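Local coordinates for Lin0431 protein (Listeria innocua, PDB 3LD7) that is of unknown function but folds as a small, mainly beta domain of the NusG domain II family, forming part of a longer protein, at residues 30-35 / 42-47. Numbering follows the deposited sequence.
Sequences NEQFTI and YNLMEV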
loop_
_atom_site.group_PDB
_atom_site.type_symbol
_atom_site.label_atom_id
_atom_site.label_comp_id
_atom_site.label_asym_id
_atom_site.label_seq_id
_atom_site.Cartn_x
_atom_site.Cartn_y
_atom_site.Cartn_z
ATOM N N ASN A 30 14.386 0.962 -1.594
ATOM C CA ASN A 30 13.282 1.565 -0.870
ATOM C C ASN A 30 12.679 2.668 -1.711
ATOM O O ASN A 30 13.394 3.532 -2.247
ATOM C CB ASN A 30 13.802 2.112 0.468
ATOM C CG ASN A 30 12.684 2.512 1.413
ATOM O OD1 ASN A 30 12.297 1.741 2.308
ATOM N ND2 ASN A 30 12.157 3.715 1.222
ATOM N N GLU A 31 11.365 2.631 -1.840
ATOM C CA GLU A 31 10.657 3.679 -2.530
ATOM C C GLU A 31 9.527 4.144 -1.652
ATOM O O GLU A 31 8.809 3.320 -1.068
ATOM C CB GLU A 31 10.063 3.145 -3.841
ATOM C CG GLU A 31 9.379 4.235 -4.634
ATOM C CD GLU A 31 8.171 3.789 -5.441
ATOM O OE1 GLU A 31 8.081 2.606 -5.852
ATOM O OE2 GLU A 31 7.310 4.667 -5.672
ATOM N N GLN A 32 9.354 5.460 -1.565
ATOM C CA GLN A 32 8.218 6.006 -0.854
ATOM C C GLN A 32 7.436 6.928 -1.759
ATOM O O GLN A 32 8.013 7.693 -2.545
ATOM C CB GLN A 32 8.664 6.723 0.410
ATOM C CG GLN A 32 9.254 5.734 1.416
ATOM C CD GLN A 32 9.892 6.381 2.623
ATOM O OE1 GLN A 32 9.489 7.464 3.052
ATOM N NE2 GLN A 32 10.912 5.715 3.180
ATOM N N PHE A 33 6.114 6.868 -1.651
ATOM C CA PHE A 33 5.287 7.826 -2.385
ATOM C C PHE A 33 4.090 8.187 -1.531
ATOM O O PHE A 33 3.657 7.379 -0.707
ATOM C CB PHE A 33 4.898 7.319 -3.800
ATOM C CG PHE A 33 4.046 6.071 -3.814
ATOM C CD1 PHE A 33 4.615 4.812 -3.729
ATOM C CD2 PHE A 33 2.655 6.171 -3.902
ATOM C CE1 PHE A 33 3.807 3.652 -3.757
ATOM C CE2 PHE A 33 1.862 5.032 -3.924
ATOM C CZ PHE A 33 2.442 3.766 -3.841
ATOM N N THR A 34 3.585 9.406 -1.697
ATOM C CA THR A 34 2.444 9.861 -0.911
ATOM C C THR A 34 1.178 9.927 -1.741
ATOM O O THR A 34 1.166 10.489 -2.841
ATOM C CB THR A 34 2.717 11.235 -0.294
ATOM O OG1 THR A 34 3.878 11.151 0.541
ATOM C CG2 THR A 34 1.547 11.703 0.535
ATOM N N ILE A 35 0.114 9.331 -1.213
ATOM C CA ILE A 35 -1.214 9.477 -1.790
ATOM C C ILE A 35 -1.898 10.608 -1.068
ATOM O O ILE A 35 -2.073 10.572 0.158
ATOM C CB ILE A 35 -2.040 8.190 -1.606
ATOM C CG1 ILE A 35 -1.317 7.031 -2.261
ATOM C CG2 ILE A 35 -3.445 8.378 -2.172
ATOM C CD1 ILE A 35 -1.987 5.715 -1.992
ATOM N N TYR A 42 -3.437 12.283 3.992
ATOM C CA TYR A 42 -2.369 11.660 3.235
ATOM C C TYR A 42 -2.078 10.258 3.732
ATOM O O TYR A 42 -2.413 9.904 4.862
ATOM C CB TYR A 42 -1.072 12.503 3.296
ATOM C CG TYR A 42 -0.343 12.378 4.619
ATOM C CD1 TYR A 42 -0.713 13.153 5.701
ATOM C CD2 TYR A 42 0.708 11.485 4.779
ATOM C CE1 TYR A 42 -0.085 13.037 6.922
ATOM C CE2 TYR A 42 1.358 11.359 5.994
ATOM C CZ TYR A 42 0.957 12.152 7.067
ATOM O OH TYR A 42 1.582 12.054 8.293
ATOM N N ASN A 43 -1.430 9.473 2.879
ATOM C CA ASN A 43 -0.848 8.188 3.266
ATOM C C ASN A 43 0.502 8.090 2.621
ATOM O O ASN A 43 0.619 8.175 1.382
ATOM C CB ASN A 43 -1.700 6.974 2.815
ATOM C CG ASN A 43 -3.076 6.938 3.484
ATOM O OD1 ASN A 43 -3.322 6.216 4.483
ATOM N ND2 ASN A 43 -3.964 7.677 2.941
ATOM N N LEU A 44 1.518 7.901 3.452
ATOM C CA LEU A 44 2.881 7.711 2.971
ATOM C C LEU A 44 3.109 6.224 2.786
ATOM O O LEU A 44 3.141 5.463 3.760
ATOM C CB LEU A 44 3.868 8.287 3.967
ATOM C CG LEU A 44 5.347 8.216 3.593
ATOM C CD1 LEU A 44 5.626 8.843 2.229
ATOM C CD2 LEU A 44 6.135 8.896 4.677
HETATM N N MSE A 45 3.195 5.807 1.524
HETATM C CA MSE A 45 3.390 4.412 1.166
HETATM C C MSE A 45 4.868 4.114 1.071
HETATM O O MSE A 45 5.649 4.962 0.635
HETATM C CB MSE A 45 2.757 4.151 -0.212
HETATM C CG MSE A 45 1.305 4.627 -0.312
HETATM SE SE MSE A 45 0.115 3.921 1.051
HETATM C CE MSE A 45 0.520 2.000 0.812
ATOM N N GLU A 46 5.241 2.894 1.439
ATOM C CA GLU A 46 6.638 2.497 1.415
ATOM C C GLU A 46 6.746 1.100 0.860
ATOM O O GLU A 46 6.083 0.177 1.338
ATOM C CB GLU A 46 7.247 2.551 2.831
ATOM C CG GLU A 46 8.729 2.207 2.852
ATOM C CD GLU A 46 9.319 2.230 4.260
ATOM O OE1 GLU A 46 8.551 2.418 5.230
ATOM O OE2 GLU A 46 10.549 2.075 4.396
ATOM N N VAL A 47 7.606 0.942 -0.141
ATOM C CA VAL A 47 7.970 -0.365 -0.637
ATOM C C VAL A 47 9.430 -0.561 -0.293
ATOM O O VAL A 47 10.268 0.262 -0.633
ATOM C CB VAL A 47 7.755 -0.462 -2.159
ATOM C CG1 VAL A 47 8.206 -1.812 -2.673
ATOM C CG2 VAL A 47 6.269 -0.237 -2.468
#
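E31 with V47, F33 with M45 and I35 with N43 form hydrogen-bonded pairs, two backbone bonds apiece, so strands 30-35 and 42-47 run antiparallel with their axes 4.6 Å apart at closest approach. The intervening Q32–E46 and T34–L44 pairs are non-hydrogen-bonded, and there the alpha carbons of Q32, T34 and E46 make CA-H...O contacts to carbonyls of the opposite strand, with Q32 CA 3.1 Å from M45 O. The hairpin illustrates how an antiparallel register sets side chains in cross-strand pairs, with successive pairs on opposite faces. On the sheet face that carries F33, I35 and M45, the phenyl ring lies over selenomethionine M45 in a CH-pi contact: CB of M45 stands 3.7 Å from the ring centroid, displaced toward the rim. A chi1 of 63° sets CG of F33 between the backbone N and the carbonyl carbon, and the end of the ring comes nearer the partner strand. CG of M45, anti to the carbonyl carbon (chi1 -52°), meets CD1 of I35 at 3.9 Å; beyond it the chain bends at chi2 and chi3, and its end leads away from strand 30-35. On the opposite sheet face, Q32 and E46 lie side by side, their CG atoms 3.8 Å apart, while methyl CD1 of L44 comes within 3.4 Å of T34 OG1. Beyond the hairpin, E46 forms a salt bridge with R53, and E31 with R20, which also makes a cation-pi contact with F33. Strand 42-48 is the middle of a three-stranded sheet between 30-36 and 51-57; the face bearing F33 packs on the second sheet, where I35 meets I19 of strand 17-23 and M45 meets V86 of strand 84-90.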